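Local coordinates for protein class I phosphodiesterase PDEB1 (Leishmania major, PDB 2R8Q) that belongs to the class I phosphodiesterases, with an all-helical catalytic domain that holds a zinc ion, a magnesium ion and the ligand 3-isobutyl-1-methylxanthine, at residues L134-V139 with D209-T214; F151-D156 with G167-L172; E182-S185 with D190-E193. All blocks are in the same frame, centred on the assembly; numbering follows the deposited sequence.

All three contacts lie in the helical catalytic domain that carries the metal site, and helix 171-184 runs between two of them: its first turn takes part in interaction 2, its last in interaction 3, with centres 28 Å apart. Interaction 1 joins helix 127-139 to helix 197-212, and along the chain both other contacts are nested inside the loop it closes. It touches interaction 3 directly, where Val135 CG1 meets Val191 CG2 at 3.8 Å, but only approaches interaction 2, nearest atoms about 5 Å apart. The side chains of Val211 and Leu172 lie about 7 and 6 Å from the magnesium ion; Leu172 is also about 9 Å from 3-isobutyl-1-methylxanthine.

Interaction 1 (L134-V139 with D209-T214); sequences LVTALV and DCVLAT
Thr136 and Val139 on helix 127-139 meet Cys210 and Val211 on helix 197-212 in a small, fully buried apolar contact near the middle of the chain. The backbones come close here, Thr136 CA 7.2 Å from Val211 CA, so short side chains span the distance, and three methyls and the Cys210 CB do the touching. Thr136 carries most of it. Its OG1 sits beside the backbone N (chi1 -61°) and is bonded to Val132 O one turn back on its own helix, while CG2 reaches across. Thr136 CG2 meets Val211 CG2 at 3.7 Å, the two side chains crossing at a slant, and lies 3.9 Å from Cys210 CB. Val139 adds a looser touch, its CG2 4.3 Å from Val211 CG2. With chi1 at 177°, Val211 CG2 stands beside its backbone N, on the side of Thr136.

Val211 O takes two bonds from Thr214, one from its backbone N and one, at 2.6 Å, from OG1, which comes in the plane of the carbonyl. His176 and Cys177 of helix 171-184 also pack on Val211. Directly after Val139 come His140 and Asp141, two ligands of the zinc ion, and Thr214 touches Asp254, another. This is a small helix-helix contact close to the metal site, as fits the all-helical catalytic domain of the class I phosphodiesterases.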
ATOM      1  N   LEU A 134      -1.034 -22.341  -2.581  1.00 14.27           N
ATOM      2  CA  LEU A 134       0.404 -22.584  -2.548  1.00 15.56           C
ATOM      3  C   LEU A 134       1.202 -21.357  -2.983  1.00 14.61           C
ATOM      4  O   LEU A 134       2.246 -21.052  -2.399  1.00 13.77           O
ATOM      5  CB  LEU A 134       0.750 -23.797  -3.420  1.00 15.27           C
ATOM      6  CG  LEU A 134       0.191 -25.108  -2.856  1.00 16.25           C
ATOM      7  CD1 LEU A 134       0.350 -26.227  -3.876  1.00 17.66           C
ATOM      8  CD2 LEU A 134       0.918 -25.460  -1.563  1.00 18.25           C
ATOM      9  N   VAL A 135       0.710 -20.655  -4.000  1.00 14.65           N
ATOM     10  CA  VAL A 135       1.366 -19.451  -4.490  1.00 16.04           C
ATOM     11  C   VAL A 135       1.298 -18.374  -3.408  1.00 15.59           C
ATOM     12  O   VAL A 135       2.277 -17.675  -3.149  1.00 15.96           O
ATOM     13  CB  VAL A 135       0.670 -18.931  -5.773  1.00 18.28           C
ATOM     14  CG1 VAL A 135       1.126 -17.509  -6.089  1.00 20.14           C
ATOM     15  CG2 VAL A 135       0.982 -19.863  -6.934  1.00 21.20           C
ATOM     16  N   THR A 136       0.135 -18.255  -2.773  1.00 15.40           N
ATOM     17  CA  THR A 136      -0.072 -17.261  -1.727  1.00 15.09           C
ATOM     18  C   THR A 136       0.916 -17.426  -0.575  1.00 15.55           C
ATOM     19  O   THR A 136       1.375 -16.445   0.007  1.00 14.04           O
ATOM     20  CB  THR A 136      -1.513 -17.333  -1.183  1.00 14.83           C
ATOM     21  OG1 THR A 136      -2.428 -17.051  -2.248  1.00 15.41           O
ATOM     22  CG2 THR A 136      -1.726 -16.312  -0.072  1.00 17.91           C
ATOM     23  N   ALA A 137       1.252 -18.668  -0.245  1.00 14.74           N
ATOM     24  CA  ALA A 137       2.198 -18.903   0.835  1.00 15.37           C
ATOM     25  C   ALA A 137       3.500 -18.123   0.618  1.00 14.23           C
ATOM     26  O   ALA A 137       4.073 -17.589   1.561  1.00 14.60           O
ATOM     27  CB  ALA A 137       2.494 -20.399   0.954  1.00 16.40           C
ATOM     28  N   LEU A 138       3.956 -18.039  -0.629  1.00 14.22           N
ATOM     29  CA  LEU A 138       5.206 -17.351  -0.928  1.00 13.85           C
ATOM     30  C   LEU A 138       5.169 -15.828  -0.815  1.00 13.82           C
ATOM     31  O   LEU A 138       6.212 -15.197  -0.641  1.00 15.12           O
ATOM     32  CB  LEU A 138       5.699 -17.750  -2.328  1.00 15.96           C
ATOM     33  CG  LEU A 138       6.000 -19.242  -2.505  1.00 18.69           C
ATOM     34  CD1 LEU A 138       6.335 -19.536  -3.962  1.00 20.21           C
ATOM     35  CD2 LEU A 138       7.156 -19.644  -1.594  1.00 17.44           C
ATOM     36  N   VAL A 139       3.983 -15.234  -0.901  1.00 13.73           N
ATOM     37  CA  VAL A 139       3.868 -13.782  -0.821  1.00 14.03           C
ATOM     38  C   VAL A 139       3.281 -13.291   0.495  1.00 13.50           C
ATOM     39  O   VAL A 139       3.271 -12.093   0.751  1.00 14.46           O
ATOM     40  CB  VAL A 139       2.943 -13.216  -1.936  1.00 14.17           C
ATOM     41  CG1 VAL A 139       3.397 -13.701  -3.306  1.00 16.34           C
ATOM     42  CG2 VAL A 139       1.500 -13.627  -1.673  1.00 14.86           C
ATOM     43  N   ASP A 209      -7.591 -12.520   0.385  1.00 15.10           N
ATOM     44  CA  ASP A 209      -8.342 -12.984   1.549  1.00 15.79           C
ATOM     45  C   ASP A 209      -7.447 -13.818   2.455  1.00 15.67           C
ATOM     46  O   ASP A 209      -7.471 -13.678   3.680  1.00 15.67           O
ATOM     47  CB  ASP A 209      -9.542 -13.846   1.139  1.00 17.84           C
ATOM     48  CG  ASP A 209     -10.671 -13.039   0.529  1.00 20.76           C
ATOM     49  OD1 ASP A 209     -10.766 -11.822   0.814  1.00 23.31           O
ATOM     50  OD2 ASP A 209     -11.479 -13.634  -0.218  1.00 23.31           O
ATOM     51  N   CYS A 210      -6.661 -14.695   1.842  1.00 15.59           N
ATOM     52  CA  CYS A 210      -5.770 -15.562   2.597  1.00 13.11           C
ATOM     53  C   CYS A 210      -4.678 -14.801   3.335  1.00 14.64           C
ATOM     54  O   CYS A 210      -4.401 -15.087   4.497  1.00 15.23           O
ATOM     55  CB  CYS A 210      -5.158 -16.615   1.673  1.00 14.55           C
ATOM     56  SG  CYS A 210      -6.325 -17.935   1.270  1.00 17.14           S
ATOM     57  N   VAL A 211      -4.058 -13.833   2.670  1.00 14.21           N
ATOM     58  CA  VAL A 211      -3.011 -13.057   3.323  1.00 13.87           C
ATOM     59  C   VAL A 211      -3.601 -12.245   4.479  1.00 13.22           C
ATOM     60  O   VAL A 211      -3.034 -12.199   5.569  1.00 14.32           O
ATOM     61  CB  VAL A 211      -2.317 -12.083   2.340  1.00 12.42           C
ATOM     62  CG1 VAL A 211      -1.277 -11.251   3.081  1.00 15.00           C
ATOM     63  CG2 VAL A 211      -1.649 -12.858   1.220  1.00 14.54           C
ATOM     64  N   LEU A 212      -4.740 -11.606   4.242  1.00 14.64           N
ATOM     65  CA  LEU A 212      -5.346 -10.804   5.298  1.00 14.86           C
ATOM     66  C   LEU A 212      -5.758 -11.666   6.485  1.00 16.41           C
ATOM     67  O   LEU A 212      -5.768 -11.200   7.629  1.00 17.88           O
ATOM     68  CB  LEU A 212      -6.555 -10.035   4.757  1.00 15.00           C
ATOM     69  CG  LEU A 212      -6.244  -8.994   3.673  1.00 16.17           C
ATOM     70  CD1 LEU A 212      -7.545  -8.332   3.222  1.00 16.98           C
ATOM     71  CD2 LEU A 212      -5.269  -7.951   4.207  1.00 18.40           C
ATOM     72  N   ALA A 213      -6.091 -12.924   6.212  1.00 14.91           N
ATOM     73  CA  ALA A 213      -6.504 -13.847   7.265  1.00 16.35           C
ATOM     74  C   ALA A 213      -5.365 -14.245   8.202  1.00 17.28           C
ATOM     75  O   ALA A 213      -5.616 -14.805   9.269  1.00 18.94           O
ATOM     76  CB  ALA A 213      -7.120 -15.098   6.651  1.00 17.16           C
ATOM     77  N   THR A 214      -4.121 -13.962   7.818  1.00 16.65           N
ATOM     78  CA  THR A 214      -2.985 -14.329   8.665  1.00 15.62           C
ATOM     79  C   THR A 214      -2.702 -13.365   9.814  1.00 16.12           C
ATOM     80  O   THR A 214      -1.807 -13.613  10.619  1.00 16.91           O
ATOM     81  CB  THR A 214      -1.681 -14.504   7.853  1.00 15.77           C
ATOM     82  OG1 THR A 214      -1.359 -13.281   7.180  1.00 16.82           O
ATOM     83  CG2 THR A 214      -1.829 -15.633   6.838  1.00 15.24           C
TER

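Interaction 2 (F151-D156 with G167-L172); sequences FYLKTD and GNNSVL
The Tyr152 ring lies against the start of helix 171-184, with Val171 CG1 over one face and Leu172 coming in obliquely near the hydroxyl end. A second ring, Phe151, points to another side of the same short helix and has Thr155 CG2 over the centre of one face, 3.9 Å above its plane. Helix 149-154 ends here in a Schellman motif with Asp156, at positive phi, as its C-prime residue, and the facing segment, 167-172, makes an Asx turn at Asn168 before the next helix begins.

Val171 CG1 is 4.1 Å from Tyr152 CG and almost equally close to CD1, so the methyl sits toward the root of the ring. Leu172 meets the outer part: its CG is 4.1 Å from Tyr152 CE1, and its CD2 also touches OH, the two side chains crossing at about a right angle. Leu159, on the intervening helix 158-166, packs on both Tyr152 and Val171. Thr155 N and OG1 reach Phe151 O from opposite faces of its plane, so that one carbonyl oxygen takes both bonds. Asn168 ND2 bonds to Ser166 O of the second subunit.

At the outer rim Asn169, its CG anti to the backbone N (chi1 -172°), swings its amide toward the helix and brings OD1 to 3.3 Å from Leu153 CD1.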
ATOM      1  N   PHE A 151       3.884  -2.934  17.080  1.00 17.90           N
ATOM      2  CA  PHE A 151       5.061  -2.076  17.085  1.00 18.06           C
ATOM      3  C   PHE A 151       4.815  -0.781  16.316  1.00 18.98           C
ATOM      4  O   PHE A 151       5.150   0.307  16.795  1.00 18.54           O
ATOM      5  CB  PHE A 151       6.252  -2.830  16.483  1.00 18.29           C
ATOM      6  CG  PHE A 151       7.526  -2.034  16.444  1.00 18.68           C
ATOM      7  CD1 PHE A 151       7.800  -1.184  15.376  1.00 17.81           C
ATOM      8  CD2 PHE A 151       8.462  -2.150  17.467  1.00 18.69           C
ATOM      9  CE1 PHE A 151       8.994  -0.463  15.326  1.00 20.60           C
ATOM     10  CE2 PHE A 151       9.655  -1.437  17.430  1.00 18.88           C
ATOM     11  CZ  PHE A 151       9.924  -0.588  16.351  1.00 20.51           C
ATOM     12  N   TYR A 152       4.220  -0.895  15.132  1.00 18.97           N
ATOM     13  CA  TYR A 152       3.954   0.284  14.319  1.00 20.17           C
ATOM     14  C   TYR A 152       3.033   1.277  15.012  1.00 21.74           C
ATOM     15  O   TYR A 152       3.184   2.490  14.862  1.00 22.53           O
ATOM     16  CB  TYR A 152       3.364  -0.130  12.970  1.00 19.89           C
ATOM     17  CG  TYR A 152       4.341  -0.905  12.123  1.00 20.29           C
ATOM     18  CD1 TYR A 152       4.325  -2.299  12.099  1.00 21.19           C
ATOM     19  CD2 TYR A 152       5.310  -0.243  11.373  1.00 21.45           C
ATOM     20  CE1 TYR A 152       5.253  -3.014  11.349  1.00 20.51           C
ATOM     21  CE2 TYR A 152       6.244  -0.947  10.621  1.00 22.98           C
ATOM     22  CZ  TYR A 152       6.211  -2.331  10.613  1.00 22.44           C
ATOM     23  OH  TYR A 152       7.143  -3.026   9.876  1.00 23.98           O
ATOM     24  N   LEU A 153       2.085   0.762  15.784  1.00 22.90           N
ATOM     25  CA  LEU A 153       1.150   1.618  16.497  1.00 26.01           C
ATOM     26  C   LEU A 153       1.804   2.240  17.731  1.00 26.62           C
ATOM     27  O   LEU A 153       1.685   3.442  17.967  1.00 27.01           O
ATOM     28  CB  LEU A 153      -0.084   0.812  16.908  1.00 28.22           C
ATOM     29  CG  LEU A 153      -0.876   0.175  15.763  1.00 31.90           C
ATOM     30  CD1 LEU A 153      -2.041  -0.623  16.329  1.00 33.82           C
ATOM     31  CD2 LEU A 153      -1.381   1.257  14.816  1.00 31.81           C
ATOM     32  N   LYS A 154       2.507   1.417  18.504  1.00 26.20           N
ATOM     33  CA  LYS A 154       3.170   1.880  19.723  1.00 26.58           C
ATOM     34  C   LYS A 154       4.235   2.953  19.507  1.00 25.35           C
ATOM     35  O   LYS A 154       4.425   3.825  20.357  1.00 26.24           O
ATOM     36  CB  LYS A 154       3.830   0.704  20.450  1.00 29.19           C
ATOM     37  CG  LYS A 154       2.880  -0.349  20.977  1.00 34.73           C
ATOM     38  CD  LYS A 154       3.664  -1.453  21.678  1.00 38.45           C
ATOM     39  CE  LYS A 154       2.748  -2.506  22.277  1.00 41.04           C
ATOM     40  NZ  LYS A 154       3.528  -3.626  22.876  1.00 44.70           N
ATOM     41  N   THR A 155       4.930   2.885  18.377  1.00 23.50           N
ATOM     42  CA  THR A 155       6.005   3.825  18.083  1.00 23.29           C
ATOM     43  C   THR A 155       5.637   5.000  17.182  1.00 25.54           C
ATOM     44  O   THR A 155       6.517   5.736  16.732  1.00 27.26           O
ATOM     45  CB  THR A 155       7.195   3.093  17.439  1.00 22.59           C
ATOM     46  OG1 THR A 155       6.768   2.484  16.212  1.00 21.22           O
ATOM     47  CG2 THR A 155       7.724   2.011  18.375  1.00 22.09           C
ATOM     48  N   ASP A 156       4.349   5.176  16.917  1.00 27.68           N
ATOM     49  CA  ASP A 156       3.897   6.268  16.059  1.00 30.34           C
ATOM     50  C   ASP A 156       4.594   6.243  14.700  1.00 29.63           C
ATOM     51  O   ASP A 156       4.886   7.292  14.121  1.00 31.13           O
ATOM     52  CB  ASP A 156       4.149   7.621  16.737  1.00 34.05           C
ATOM     53  CG  ASP A 156       3.219   7.871  17.909  1.00 38.27           C
ATOM     54  OD1 ASP A 156       3.234   7.071  18.870  1.00 40.73           O
ATOM     55  OD2 ASP A 156       2.471   8.871  17.870  1.00 41.22           O
ATOM     56  N   GLY A 167      -8.277   3.138   8.712  1.00 31.49           N
ATOM     57  CA  GLY A 167      -9.288   2.287   9.315  1.00 33.51           C
ATOM     58  C   GLY A 167      -8.959   0.805   9.367  1.00 34.89           C
ATOM     59  O   GLY A 167      -9.719   0.020   9.936  1.00 36.12           O
ATOM     60  N   ASN A 168      -7.836   0.410   8.778  1.00 35.21           N
ATOM     61  CA  ASN A 168      -7.446  -0.998   8.785  1.00 35.14           C
ATOM     62  C   ASN A 168      -6.271  -1.230   9.731  1.00 33.90           C
ATOM     63  O   ASN A 168      -5.214  -0.618   9.583  1.00 34.06           O
ATOM     64  CB  ASN A 168      -7.088  -1.451   7.368  1.00 37.07           C
ATOM     65  CG  ASN A 168      -6.675  -2.905   7.312  1.00 38.12           C
ATOM     66  OD1 ASN A 168      -5.581  -3.264   7.744  1.00 39.62           O
ATOM     67  ND2 ASN A 168      -7.555  -3.754   6.788  1.00 38.74           N
ATOM     68  N   ASN A 169      -6.464  -2.125  10.697  1.00 32.68           N
ATOM     69  CA  ASN A 169      -5.437  -2.424  11.688  1.00 31.77           C
ATOM     70  C   ASN A 169      -4.419  -3.485  11.264  1.00 29.50           C
ATOM     71  O   ASN A 169      -3.464  -3.754  11.993  1.00 30.45           O
ATOM     72  CB  ASN A 169      -6.097  -2.848  13.002  1.00 36.50           C
ATOM     73  CG  ASN A 169      -5.099  -2.983  14.136  1.00 39.72           C
ATOM     74  OD1 ASN A 169      -4.366  -2.044  14.446  1.00 42.76           O
ATOM     75  ND2 ASN A 169      -5.070  -4.154  14.764  1.00 42.26           N
ATOM     76  N   SER A 170      -4.619  -4.089  10.097  1.00 25.84           N
ATOM     77  CA  SER A 170      -3.688  -5.102   9.611  1.00 22.67           C
ATOM     78  C   SER A 170      -2.598  -4.422   8.793  1.00 22.08           C
ATOM     79  O   SER A 170      -2.524  -4.583   7.575  1.00 21.76           O
ATOM     80  CB  SER A 170      -4.419  -6.134   8.749  1.00 22.24           C
ATOM     81  OG  SER A 170      -5.409  -6.810   9.505  1.00 24.14           O
ATOM     82  N   VAL A 171      -1.761  -3.659   9.490  1.00 21.24           N
ATOM     83  CA  VAL A 171      -0.660  -2.909   8.895  1.00 20.82           C
ATOM     84  C   VAL A 171       0.198  -3.738   7.945  1.00 20.01           C
ATOM     85  O   VAL A 171       0.320  -3.429   6.759  1.00 19.84           O
ATOM     86  CB  VAL A 171       0.262  -2.335   9.996  1.00 22.59           C
ATOM     87  CG1 VAL A 171       1.322  -1.446   9.375  1.00 23.85           C
ATOM     88  CG2 VAL A 171      -0.565  -1.566  11.027  1.00 25.41           C
ATOM     89  N   LEU A 172       0.798  -4.794   8.483  1.00 17.96           N
ATOM     90  CA  LEU A 172       1.668  -5.665   7.707  1.00 17.47           C
ATOM     91  C   LEU A 172       0.978  -6.421   6.579  1.00 16.54           C
ATOM     92  O   LEU A 172       1.464  -6.434   5.448  1.00 16.11           O
ATOM     93  CB  LEU A 172       2.341  -6.677   8.638  1.00 17.86           C
ATOM     94  CG  LEU A 172       3.496  -6.163   9.493  1.00 20.38           C
ATOM     95  CD1 LEU A 172       3.707  -7.084  10.681  1.00 22.07           C
ATOM     96  CD2 LEU A 172       4.746  -6.072   8.643  1.00 23.00           C
TER

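Interaction 3 (E182-S185 with D190-E193); sequences EILS and DVFE
An Asx turn at Asp190, set inside a type I beta turn from Asp190 to Glu193, folds back onto Leu184 in the last turn of helix 171-184. Leu184 is the residue that fills the angle between helix and turn. Its two methyls divide the work: CD2 lies 3.8 Å from Val191 CG2, while CD1 comes obliquely to the Phe192 ring, 3.9 Å from CE1. At chi1 -64° Val191 CG2 stands between the backbone N and the carbonyl carbon, and this is the methyl that meets Leu184.

Leu184 O packs against Asp190 CB at 3.4 Å, and its polar partner is a water. The water donates to this carbonyl, with 2.7 Å from its oxygen to Leu184 O, and gives a second, weak bond to Asp190 OD2, so it links Leu184 to the carboxylate. The other oxygen holds the turn itself: Phe192 N donates to Asp190 OD1 at 3.0 Å, from above the carboxylate plane, and Glu193 N closes the beta turn on Asp190 O. The carboxylate thus holds its own loop through OD1 and adds a weak, water-mediated link through OD2. Ser185 N and OG both bond to Glu182 O, the hydroxyl at 2.6 Å.

Phe86 of helix 80-92 packs on Leu184 and Val191, and the Phe192 ring meets Tyr204 of helix 197-212 edge-to-face. The arrangement is a helix-to-helix connection built on an Asx turn and a beta turn, whose apolar side chains are tucked among helices of the compact phosphodiesterase catalytic domain.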
ATOM      1  N   GLU A 182       2.345  -6.042  -6.886  1.00 18.10           N
ATOM      2  CA  GLU A 182       3.465  -5.462  -7.623  1.00 19.23           C
ATOM      3  C   GLU A 182       4.230  -6.544  -8.386  1.00 18.91           C
ATOM      4  O   GLU A 182       4.502  -6.407  -9.581  1.00 19.41           O
ATOM      5  CB  GLU A 182       4.404  -4.751  -6.647  1.00 21.78           C
ATOM      6  CG  GLU A 182       5.688  -4.240  -7.268  1.00 28.18           C
ATOM      7  CD  GLU A 182       6.627  -3.654  -6.235  1.00 31.20           C
ATOM      8  OE1 GLU A 182       6.238  -2.670  -5.569  1.00 32.31           O
ATOM      9  OE2 GLU A 182       7.752  -4.182  -6.084  1.00 34.95           O
ATOM     10  N   ILE A 183       4.582  -7.620  -7.689  1.00 17.54           N
ATOM     11  CA  ILE A 183       5.310  -8.720  -8.311  1.00 17.93           C
ATOM     12  C   ILE A 183       4.542  -9.329  -9.484  1.00 18.63           C
ATOM     13  O   ILE A 183       5.099  -9.536 -10.564  1.00 18.74           O
ATOM     14  CB  ILE A 183       5.603  -9.840  -7.282  1.00 17.40           C
ATOM     15  CG1 ILE A 183       6.603  -9.336  -6.241  1.00 19.76           C
ATOM     16  CG2 ILE A 183       6.128 -11.079  -7.990  1.00 19.02           C
ATOM     17  CD1 ILE A 183       6.820 -10.300  -5.081  1.00 20.27           C
ATOM     18  N   LEU A 184       3.260  -9.607  -9.267  1.00 19.15           N
ATOM     19  CA  LEU A 184       2.416 -10.214 -10.288  1.00 19.00           C
ATOM     20  C   LEU A 184       2.099  -9.313 -11.475  1.00 19.00           C
ATOM     21  O   LEU A 184       1.633  -9.795 -12.507  1.00 20.25           O
ATOM     22  CB  LEU A 184       1.111 -10.709  -9.653  1.00 19.85           C
ATOM     23  CG  LEU A 184       1.310 -11.849  -8.654  1.00 18.51           C
ATOM     24  CD1 LEU A 184       0.031 -12.083  -7.862  1.00 21.24           C
ATOM     25  CD2 LEU A 184       1.732 -13.110  -9.403  1.00 20.47           C
ATOM     26  N   SER A 185       2.350  -8.014 -11.336  1.00 19.73           N
ATOM     27  CA  SER A 185       2.077  -7.078 -12.426  1.00 20.01           C
ATOM     28  C   SER A 185       3.118  -7.220 -13.531  1.00 22.38           C
ATOM     29  O   SER A 185       2.946  -6.689 -14.629  1.00 22.94           O
ATOM     30  CB  SER A 185       2.066  -5.634 -11.911  1.00 20.07           C
ATOM     31  OG  SER A 185       3.366  -5.198 -11.554  1.00 21.76           O
ATOM     32  N   ASP A 190       4.289 -13.303 -13.670  1.00 17.29           N
ATOM     33  CA  ASP A 190       2.859 -13.465 -13.436  1.00 17.92           C
ATOM     34  C   ASP A 190       2.410 -14.923 -13.506  1.00 18.23           C
ATOM     35  O   ASP A 190       2.101 -15.440 -14.582  1.00 19.35           O
ATOM     36  CB  ASP A 190       2.081 -12.600 -14.436  1.00 18.18           C
ATOM     37  CG  ASP A 190       0.580 -12.741 -14.290  1.00 19.87           C
ATOM     38  OD1 ASP A 190       0.117 -13.193 -13.221  1.00 20.23           O
ATOM     39  OD2 ASP A 190      -0.143 -12.387 -15.246  1.00 23.60           O
ATOM     40  N   VAL A 191       2.366 -15.585 -12.350  1.00 17.41           N
ATOM     41  CA  VAL A 191       1.970 -16.987 -12.291  1.00 16.34           C
ATOM     42  C   VAL A 191       0.478 -17.221 -12.528  1.00 16.58           C
ATOM     43  O   VAL A 191       0.007 -18.355 -12.469  1.00 16.50           O
ATOM     44  CB  VAL A 191       2.398 -17.642 -10.953  1.00 16.40           C
ATOM     45  CG1 VAL A 191       3.919 -17.643 -10.851  1.00 16.74           C
ATOM     46  CG2 VAL A 191       1.786 -16.897  -9.776  1.00 17.98           C
ATOM     47  N   PHE A 192      -0.254 -16.143 -12.793  1.00 17.15           N
ATOM     48  CA  PHE A 192      -1.684 -16.228 -13.092  1.00 16.94           C
ATOM     49  C   PHE A 192      -1.857 -15.933 -14.588  1.00 19.44           C
ATOM     50  O   PHE A 192      -2.977 -15.752 -15.075  1.00 18.78           O
ATOM     51  CB  PHE A 192      -2.472 -15.187 -12.285  1.00 18.47           C
ATOM     52  CG  PHE A 192      -2.507 -15.446 -10.800  1.00 17.76           C
ATOM     53  CD1 PHE A 192      -2.820 -14.414  -9.918  1.00 18.55           C
ATOM     54  CD2 PHE A 192      -2.251 -16.712 -10.283  1.00 17.99           C
ATOM     55  CE1 PHE A 192      -2.876 -14.640  -8.540  1.00 20.14           C
ATOM     56  CE2 PHE A 192      -2.307 -16.948  -8.904  1.00 18.18           C
ATOM     57  CZ  PHE A 192      -2.619 -15.906  -8.036  1.00 18.41           C
ATOM     58  N   GLU A 193      -0.736 -15.898 -15.306  1.00 19.49           N
ATOM     59  CA  GLU A 193      -0.731 -15.588 -16.738  1.00 19.80           C
ATOM     60  C   GLU A 193      -1.611 -16.483 -17.606  1.00 20.47           C
ATOM     61  O   GLU A 193      -2.094 -16.048 -18.650  1.00 20.90           O
ATOM     62  CB  GLU A 193       0.709 -15.622 -17.276  1.00 18.92           C
ATOM     63  CG  GLU A 193       1.301 -17.024 -17.423  1.00 19.60           C
ATOM     64  CD  GLU A 193       2.742 -17.008 -17.906  1.00 21.07           C
ATOM     65  OE1 GLU A 193       3.133 -16.024 -18.567  1.00 22.87           O
ATOM     66  OE2 GLU A 193       3.475 -17.984 -17.633  1.00 19.78           O
TER
HETATM   67  O   HOH W   1       0.174  -9.183 -14.746  1.00 40.56           O